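Local coordinates for VWFA domain-containing protein (Alicyclobacillus acidocaldarius subsp. acidocaldarius, PDB 3RAG), which is of unknown function but carries a von Willebrand factor type A domain and binds a sodium ion in this crystal, at residues K166-A178 with R188-L202. Sequence-based numbering, arbitrary orientation.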
ATOM      1  N   LYS A 166      -7.328 -11.492  -4.271  1.00 36.20           N
ATOM      2  CA  LYS A 166      -7.029 -12.829  -4.759  1.00 41.16           C
ATOM      3  C   LYS A 166      -7.904 -13.197  -5.965  1.00 37.19           C
ATOM      4  O   LYS A 166      -7.601 -14.132  -6.685  1.00 41.27           O
ATOM      5  CB  LYS A 166      -7.195 -13.863  -3.635  1.00 49.59           C
ATOM      6  CG  LYS A 166      -6.275 -15.074  -3.752  1.00 62.84           C
ATOM      7  CD  LYS A 166      -6.204 -15.902  -2.451  1.00 65.29           C
ATOM      8  CE  LYS A 166      -7.551 -16.531  -2.107  1.00 71.95           C
ATOM      9  NZ  LYS A 166      -7.449 -17.578  -1.038  1.00 76.98           N
ATOM     10  N   VAL A 167      -8.999 -12.472  -6.141  1.00 38.46           N
ATOM     11  CA  VAL A 167      -9.904 -12.667  -7.263  1.00 44.35           C
ATOM     12  C   VAL A 167      -9.201 -12.392  -8.606  1.00 45.69           C
ATOM     13  O   VAL A 167      -9.515 -13.022  -9.612  1.00 46.46           O
ATOM     14  CB  VAL A 167     -11.136 -11.733  -7.118  1.00 51.97           C
ATOM     15  CG1 VAL A 167     -12.005 -11.770  -8.355  1.00 56.68           C
ATOM     16  CG2 VAL A 167     -11.943 -12.125  -5.878  1.00 53.89           C
ATOM     17  N   ARG A 168      -8.256 -11.450  -8.603  1.00 41.06           N
ATOM     18  CA  ARG A 168      -7.477 -11.097  -9.797  1.00 40.62           C
ATOM     19  C   ARG A 168      -6.790 -12.314 -10.394  1.00 37.24           C
ATOM     20  O   ARG A 168      -6.448 -13.246  -9.673  1.00 38.65           O
ATOM     21  CB  ARG A 168      -6.384 -10.068  -9.437  1.00 39.95           C
ATOM     22  CG  ARG A 168      -6.867  -8.692  -8.961  1.00 43.16           C
ATOM     23  CD  ARG A 168      -5.663  -7.712  -8.863  1.00 41.60           C
ATOM     24  NE  ARG A 168      -4.426  -8.480  -8.711  1.00 50.57           N
ATOM     25  CZ  ARG A 168      -3.374  -8.383  -9.517  1.00 37.83           C
ATOM     26  NH1 ARG A 168      -3.360  -7.527 -10.543  1.00 35.76           N
ATOM     27  NH2 ARG A 168      -2.334  -9.147  -9.292  1.00 38.33           N
ATOM     28  N   SER A 169      -6.558 -12.298 -11.707  1.00 37.18           N
ATOM     29  CA  SER A 169      -5.812 -13.364 -12.355  1.00 38.19           C
ATOM     30  C   SER A 169      -4.372 -13.349 -11.919  1.00 33.38           C
ATOM     31  O   SER A 169      -3.763 -14.394 -11.744  1.00 37.26           O
ATOM     32  CB  SER A 169      -5.845 -13.216 -13.889  1.00 42.88           C
ATOM     33  OG  SER A 169      -7.172 -13.300 -14.352  1.00 54.85           O
ATOM     34  N   GLY A 170      -3.811 -12.158 -11.764  1.00 34.79           N
ATOM     35  CA  GLY A 170      -2.383 -12.055 -11.545  1.00 33.31           C
ATOM     36  C   GLY A 170      -1.988 -12.463 -10.142  1.00 38.00           C
ATOM     37  O   GLY A 170      -2.810 -12.467  -9.233  1.00 38.62           O
ATOM     38  N   PRO A 171      -0.713 -12.793  -9.953  1.00 32.51           N
ATOM     39  CA  PRO A 171      -0.294 -13.256  -8.627  1.00 40.43           C
ATOM     40  C   PRO A 171      -0.341 -12.146  -7.583  1.00 37.19           C
ATOM     41  O   PRO A 171      -0.076 -10.979  -7.899  1.00 36.79           O
ATOM     42  CB  PRO A 171       1.151 -13.722  -8.843  1.00 43.37           C
ATOM     43  CG  PRO A 171       1.597 -13.082 -10.114  1.00 47.32           C
ATOM     44  CD  PRO A 171       0.370 -12.845 -10.954  1.00 39.18           C
ATOM     45  N   LEU A 172      -0.690 -12.535  -6.359  1.00 36.78           N
ATOM     46  CA  LEU A 172      -0.675 -11.657  -5.214  1.00 34.13           C
ATOM     47  C   LEU A 172       0.413 -12.087  -4.238  1.00 34.20           C
ATOM     48  O   LEU A 172       0.497 -13.263  -3.859  1.00 34.51           O
ATOM     49  CB  LEU A 172      -2.022 -11.716  -4.498  1.00 38.98           C
ATOM     50  CG  LEU A 172      -2.108 -10.923  -3.205  1.00 43.56           C
ATOM     51  CD1 LEU A 172      -1.941  -9.416  -3.471  1.00 43.29           C
ATOM     52  CD2 LEU A 172      -3.427 -11.204  -2.512  1.00 51.81           C
ATOM     53  N   ALA A 173       1.237 -11.133  -3.819  1.00 31.39           N
ATOM     54  CA  ALA A 173       2.197 -11.380  -2.753  1.00 33.31           C
ATOM     55  C   ALA A 173       1.980 -10.289  -1.713  1.00 29.29           C
ATOM     56  O   ALA A 173       2.247  -9.129  -1.978  1.00 26.52           O
ATOM     57  CB  ALA A 173       3.635 -11.339  -3.286  1.00 32.64           C
ATOM     58  N   VAL A 174       1.451 -10.667  -0.561  1.00 28.14           N
ATOM     59  CA  VAL A 174       1.191  -9.693   0.504  1.00 26.48           C
ATOM     60  C   VAL A 174       2.022 -10.029   1.730  1.00 26.38           C
ATOM     61  O   VAL A 174       2.086 -11.190   2.182  1.00 29.70           O
ATOM     62  CB  VAL A 174      -0.323  -9.626   0.861  1.00 31.25           C
ATOM     63  CG1 VAL A 174      -0.817 -10.985   1.334  1.00 37.61           C
ATOM     64  CG2 VAL A 174      -0.602  -8.562   1.924  1.00 32.76           C
ATOM     65  N   SER A 175       2.662  -9.005   2.287  1.00 28.12           N
ATOM     66  CA  SER A 175       3.378  -9.158   3.553  1.00 26.96           C
ATOM     67  C   SER A 175       2.766  -8.152   4.520  1.00 26.48           C
ATOM     68  O   SER A 175       2.217  -7.126   4.092  1.00 25.87           O
ATOM     69  CB  SER A 175       4.863  -8.842   3.342  1.00 32.06           C
ATOM     70  OG  SER A 175       5.564  -8.839   4.574  1.00 29.80           O
ATOM     71  N   VAL A 176       2.841  -8.437   5.816  1.00 29.37           N
ATOM     72  CA  VAL A 176       2.285  -7.514   6.791  1.00 26.81           C
ATOM     73  C   VAL A 176       3.355  -7.194   7.825  1.00 27.23           C
ATOM     74  O   VAL A 176       4.080  -8.084   8.307  1.00 28.91           O
ATOM     75  CB  VAL A 176       1.055  -8.144   7.511  1.00 27.95           C
ATOM     76  CG1 VAL A 176       0.519  -7.210   8.605  1.00 26.59           C
ATOM     77  CG2 VAL A 176      -0.036  -8.550   6.488  1.00 27.44           C
ATOM     78  N   ILE A 177       3.493  -5.912   8.135  1.00 26.05           N
ATOM     79  CA  ILE A 177       4.323  -5.544   9.257  1.00 26.80           C
ATOM     80  C   ILE A 177       3.556  -4.662  10.207  1.00 26.31           C
ATOM     81  O   ILE A 177       2.591  -3.994   9.820  1.00 29.07           O
ATOM     82  CB  ILE A 177       5.631  -4.855   8.837  1.00 35.22           C
ATOM     83  CG1 ILE A 177       5.369  -3.529   8.193  1.00 33.01           C
ATOM     84  CG2 ILE A 177       6.427  -5.703   7.861  1.00 31.40           C
ATOM     85  CD1 ILE A 177       6.663  -2.937   7.620  1.00 46.48           C
ATOM     86  N   ALA A 178       3.978  -4.690  11.463  1.00 26.20           N
ATOM     87  CA  ALA A 178       3.425  -3.848  12.510  1.00 24.95           C
ATOM     88  C   ALA A 178       4.496  -2.864  12.980  1.00 25.71           C
ATOM     89  O   ALA A 178       5.681  -3.176  12.977  1.00 28.00           O
ATOM     90  CB  ALA A 178       2.995  -4.706  13.696  1.00 30.23           C
ATOM     91  N   ARG A 188       7.753  -5.088  13.438  1.00 28.52           N
ATOM     92  CA  ARG A 188       7.647  -6.529  13.599  1.00 29.91           C
ATOM     93  C   ARG A 188       7.149  -7.100  12.284  1.00 30.61           C
ATOM     94  O   ARG A 188       6.155  -6.630  11.737  1.00 30.65           O
ATOM     95  CB  ARG A 188       6.641  -6.831  14.703  1.00 34.75           C
ATOM     96  CG  ARG A 188       6.483  -8.289  15.051  1.00 51.69           C
ATOM     97  CD  ARG A 188       5.132  -8.500  15.764  1.00 60.30           C
ATOM     98  NE  ARG A 188       4.864  -7.499  16.806  1.00 53.20           N
ATOM     99  CZ  ARG A 188       4.615  -7.808  18.080  1.00 61.92           C
ATOM    100  NH1 ARG A 188       4.395  -6.850  18.971  1.00 63.18           N
ATOM    101  NH2 ARG A 188       4.584  -9.082  18.466  1.00 56.73           N
ATOM    102  N   LEU A 189       7.839  -8.103  11.751  1.00 28.77           N
ATOM    103  CA  LEU A 189       7.320  -8.769  10.568  1.00 31.29           C
ATOM    104  C   LEU A 189       6.200  -9.705  11.008  1.00 33.64           C
ATOM    105  O   LEU A 189       6.442 -10.686  11.714  1.00 37.46           O
ATOM    106  CB  LEU A 189       8.421  -9.560   9.869  1.00 33.79           C
ATOM    107  CG  LEU A 189       7.962 -10.309   8.605  1.00 37.19           C
ATOM    108  CD1 LEU A 189       7.625  -9.330   7.500  1.00 32.21           C
ATOM    109  CD2 LEU A 189       9.039 -11.297   8.154  1.00 47.09           C
ATOM    110  N   VAL A 190       4.974  -9.412  10.597  1.00 26.84           N
ATOM    111  CA  VAL A 190       3.828 -10.235  10.986  1.00 29.18           C
ATOM    112  C   VAL A 190       3.718 -11.484  10.101  1.00 30.51           C
ATOM    113  O   VAL A 190       3.495 -12.609  10.597  1.00 30.23           O
ATOM    114  CB  VAL A 190       2.508  -9.411  10.959  1.00 29.67           C
ATOM    115  CG1 VAL A 190       1.318 -10.286  11.349  1.00 30.73           C
ATOM    116  CG2 VAL A 190       2.627  -8.247  11.916  1.00 29.27           C
ATOM    117  N   GLN A 191       3.865 -11.291   8.795  1.00 31.81           N
ATOM    118  CA  GLN A 191       4.001 -12.435   7.909  1.00 35.30           C
ATOM    119  C   GLN A 191       4.875 -12.057   6.739  1.00 33.92           C
ATOM    120  O   GLN A 191       4.870 -10.912   6.305  1.00 33.30           O
ATOM    121  CB  GLN A 191       2.644 -12.894   7.405  1.00 30.10           C
ATOM    122  CG  GLN A 191       1.981 -11.903   6.411  1.00 30.19           C
ATOM    123  CD  GLN A 191       0.776 -12.526   5.729  1.00 35.17           C
ATOM    124  OE1 GLN A 191       0.705 -12.620   4.487  1.00 35.59           O
ATOM    125  NE2 GLN A 191      -0.174 -12.977   6.534  1.00 31.80           N
ATOM    126  N   PRO A 192       5.642 -13.021   6.240  1.00 33.44           N
ATOM    127  CA  PRO A 192       6.409 -12.807   5.014  1.00 31.54           C
ATOM    128  C   PRO A 192       5.448 -12.804   3.843  1.00 33.19           C
ATOM    129  O   PRO A 192       4.272 -13.111   4.033  1.00 34.29           O
ATOM    130  CB  PRO A 192       7.333 -14.032   4.950  1.00 35.80           C
ATOM    131  CG  PRO A 192       6.673 -15.067   5.798  1.00 44.38           C
ATOM    132  CD  PRO A 192       5.931 -14.319   6.875  1.00 34.66           C
ATOM    133  N   PHE A 193       5.931 -12.470   2.650  1.00 31.40           N
ATOM    134  CA  PHE A 193       5.069 -12.500   1.463  1.00 33.96           C
ATOM    135  C   PHE A 193       4.361 -13.825   1.236  1.00 36.43           C
ATOM    136  O   PHE A 193       4.978 -14.896   1.280  1.00 36.38           O
ATOM    137  CB  PHE A 193       5.855 -12.130   0.210  1.00 32.67           C
ATOM    138  CG  PHE A 193       6.215 -10.678   0.142  1.00 29.89           C
ATOM    139  CD1 PHE A 193       5.261  -9.735  -0.176  1.00 28.71           C
ATOM    140  CD2 PHE A 193       7.504 -10.252   0.430  1.00 36.44           C
ATOM    141  CE1 PHE A 193       5.585  -8.388  -0.242  1.00 30.88           C
ATOM    142  CE2 PHE A 193       7.829  -8.901   0.362  1.00 34.33           C
ATOM    143  CZ  PHE A 193       6.870  -7.980   0.016  1.00 31.26           C
ATOM    144  N   SER A 194       3.061 -13.740   0.981  1.00 34.29           N
ATOM    145  CA  SER A 194       2.247 -14.922   0.757  1.00 39.30           C
ATOM    146  C   SER A 194       1.043 -14.538  -0.089  1.00 38.96           C
ATOM    147  O   SER A 194       0.699 -13.368  -0.198  1.00 36.14           O
ATOM    148  CB  SER A 194       1.774 -15.487   2.101  1.00 43.62           C
ATOM    149  OG  SER A 194       0.815 -16.515   1.906  1.00 52.10           O
ATOM    150  N   SER A 195       0.386 -15.522  -0.684  1.00 40.41           N
ATOM    151  CA  SER A 195      -0.830 -15.245  -1.432  1.00 42.24           C
ATOM    152  C   SER A 195      -2.025 -15.047  -0.497  1.00 42.18           C
ATOM    153  O   SER A 195      -3.093 -14.665  -0.940  1.00 38.94           O
ATOM    154  CB  SER A 195      -1.129 -16.394  -2.400  1.00 43.54           C
ATOM    155  OG  SER A 195      -1.092 -17.615  -1.691  1.00 52.44           O
ATOM    156  N   GLU A 196      -1.854 -15.348   0.786  1.00 40.27           N
ATOM    157  CA  GLU A 196      -2.931 -15.144   1.751  1.00 45.83           C
ATOM    158  C   GLU A 196      -2.468 -14.436   3.016  1.00 38.99           C
ATOM    159  O   GLU A 196      -1.282 -14.386   3.317  1.00 35.86           O
ATOM    160  CB  GLU A 196      -3.600 -16.471   2.124  1.00 56.66           C
ATOM    161  CG  GLU A 196      -4.441 -17.062   1.003  1.00 70.70           C
ATOM    162  CD  GLU A 196      -5.545 -17.963   1.518  1.00 83.84           C
ATOM    163  OE1 GLU A 196      -6.649 -17.449   1.821  1.00 85.17           O
ATOM    164  OE2 GLU A 196      -5.303 -19.185   1.627  1.00 86.96           O
ATOM    165  N   VAL A 197      -3.426 -13.897   3.750  1.00 36.50           N
ATOM    166  CA  VAL A 197      -3.156 -13.283   5.041  1.00 37.91           C
ATOM    167  C   VAL A 197      -3.401 -14.307   6.142  1.00 38.06           C
ATOM    168  O   VAL A 197      -4.461 -14.927   6.178  1.00 44.59           O
ATOM    169  CB  VAL A 197      -4.057 -12.059   5.250  1.00 40.98           C
ATOM    170  CG1 VAL A 197      -4.143 -11.700   6.744  1.00 43.72           C
ATOM    171  CG2 VAL A 197      -3.528 -10.902   4.440  1.00 37.10           C
ATOM    172  N   ASN A 198      -2.406 -14.492   7.015  1.00 34.77           N
ATOM    173  CA  ASN A 198      -2.466 -15.452   8.119  1.00 39.34           C
ATOM    174  C   ASN A 198      -3.186 -14.814   9.303  1.00 40.13           C
ATOM    175  O   ASN A 198      -2.617 -13.971   9.997  1.00 32.63           O
ATOM    176  CB  ASN A 198      -1.035 -15.815   8.528  1.00 37.84           C
ATOM    177  CG  ASN A 198      -0.970 -16.829   9.672  1.00 49.13           C
ATOM    178  OD1 ASN A 198      -1.890 -16.953  10.476  1.00 42.35           O
ATOM    179  ND2 ASN A 198       0.149 -17.547   9.751  1.00 54.08           N
ATOM    180  N   VAL A 199      -4.441 -15.175   9.534  1.00 41.61           N
ATOM    181  CA  VAL A 199      -5.198 -14.433  10.538  1.00 41.86           C
ATOM    182  C   VAL A 199      -4.722 -14.698  11.961  1.00 36.47           C
ATOM    183  O   VAL A 199      -4.739 -13.787  12.785  1.00 33.63           O
ATOM    184  CB  VAL A 199      -6.750 -14.557  10.383  1.00 66.82           C
ATOM    185  CG1 VAL A 199      -7.123 -15.283   9.097  1.00 67.47           C
ATOM    186  CG2 VAL A 199      -7.372 -15.208  11.599  1.00 62.81           C
ATOM    187  N   ALA A 200      -4.265 -15.922  12.245  1.00 35.58           N
ATOM    188  CA  ALA A 200      -3.725 -16.227  13.564  1.00 37.94           C
ATOM    189  C   ALA A 200      -2.528 -15.343  13.846  1.00 34.95           C
ATOM    190  O   ALA A 200      -2.330 -14.905  14.972  1.00 34.48           O
ATOM    191  CB  ALA A 200      -3.316 -17.707  13.675  1.00 38.88           C
ATOM    192  N   ALA A 201      -1.711 -15.105  12.824  1.00 36.71           N
ATOM    193  CA  ALA A 201      -0.541 -14.254  13.003  1.00 37.73           C
ATOM    194  C   ALA A 201      -0.946 -12.808  13.289  1.00 30.61           C
ATOM    195  O   ALA A 201      -0.359 -12.169  14.167  1.00 33.46           O
ATOM    196  CB  ALA A 201       0.381 -14.327  11.788  1.00 39.19           C
ATOM    197  N   LEU A 202      -1.923 -12.276  12.545  1.00 31.49           N
ATOM    198  CA  LEU A 202      -2.419 -10.936  12.851  1.00 29.45           C
ATOM    199  C   LEU A 202      -2.864 -10.848  14.313  1.00 30.17           C
ATOM    200  O   LEU A 202      -2.530  -9.899  15.012  1.00 30.16           O
ATOM    201  CB  LEU A 202      -3.591 -10.520  11.952  1.00 32.82           C
ATOM    202  CG  LEU A 202      -3.341 -10.165  10.485  1.00 41.91           C
ATOM    203  CD1 LEU A 202      -4.661  -9.845   9.778  1.00 38.89           C
ATOM    204  CD2 LEU A 202      -2.401  -8.984  10.406  1.00 38.86           C
TER
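Ser175 lays its CB over the face of the Phe193 ring. CB sits 3.7 Å from the ring centroid of Phe193 and 14° off the normal, a CH-pi contact. Ala173 meets the ring from another side, with its O near the ring plane beside CD1. His228 of helix 214-232 stacks on the same ring. With OG of Ser175 trans to the backbone N (chi1 174°), the hydroxyl comes to lie beside Gln191 O, to which it donates at 2.8 Å, in the carbonyl plane. Gln191 O also accepts from Val176 N, so two donors grip it. Val176 O is shared in the same way by Val190 N (2.8 Å) and Gln191 N (3.3 Å). Val190 and Gln191 thus both face Val176, a classic beta bulge.

On the face with Val174 and Ala178, Val176 CG1 touches both Val190 CB (3.8 Å) and Leu202 CD2. The Val176 and Leu202 side chains cross at about a right angle. On the other face, Leu189 CD1 reaches Ile177 CG2 at 3.8 Å. In the loop ahead of strand 172-179, Lys166 NZ forms a salt bridge with Glu196 OE1 at 3.0 Å; its hydrogen bond is weak.

The two strands form an antiparallel hairpin, 172-179 with 188-194. The second is the outermost strand, antiparallel to its neighbour in an otherwise parallel sheet. This edge hairpin is characteristic of the Rossmann-like alpha/beta fold of von Willebrand factor A domains.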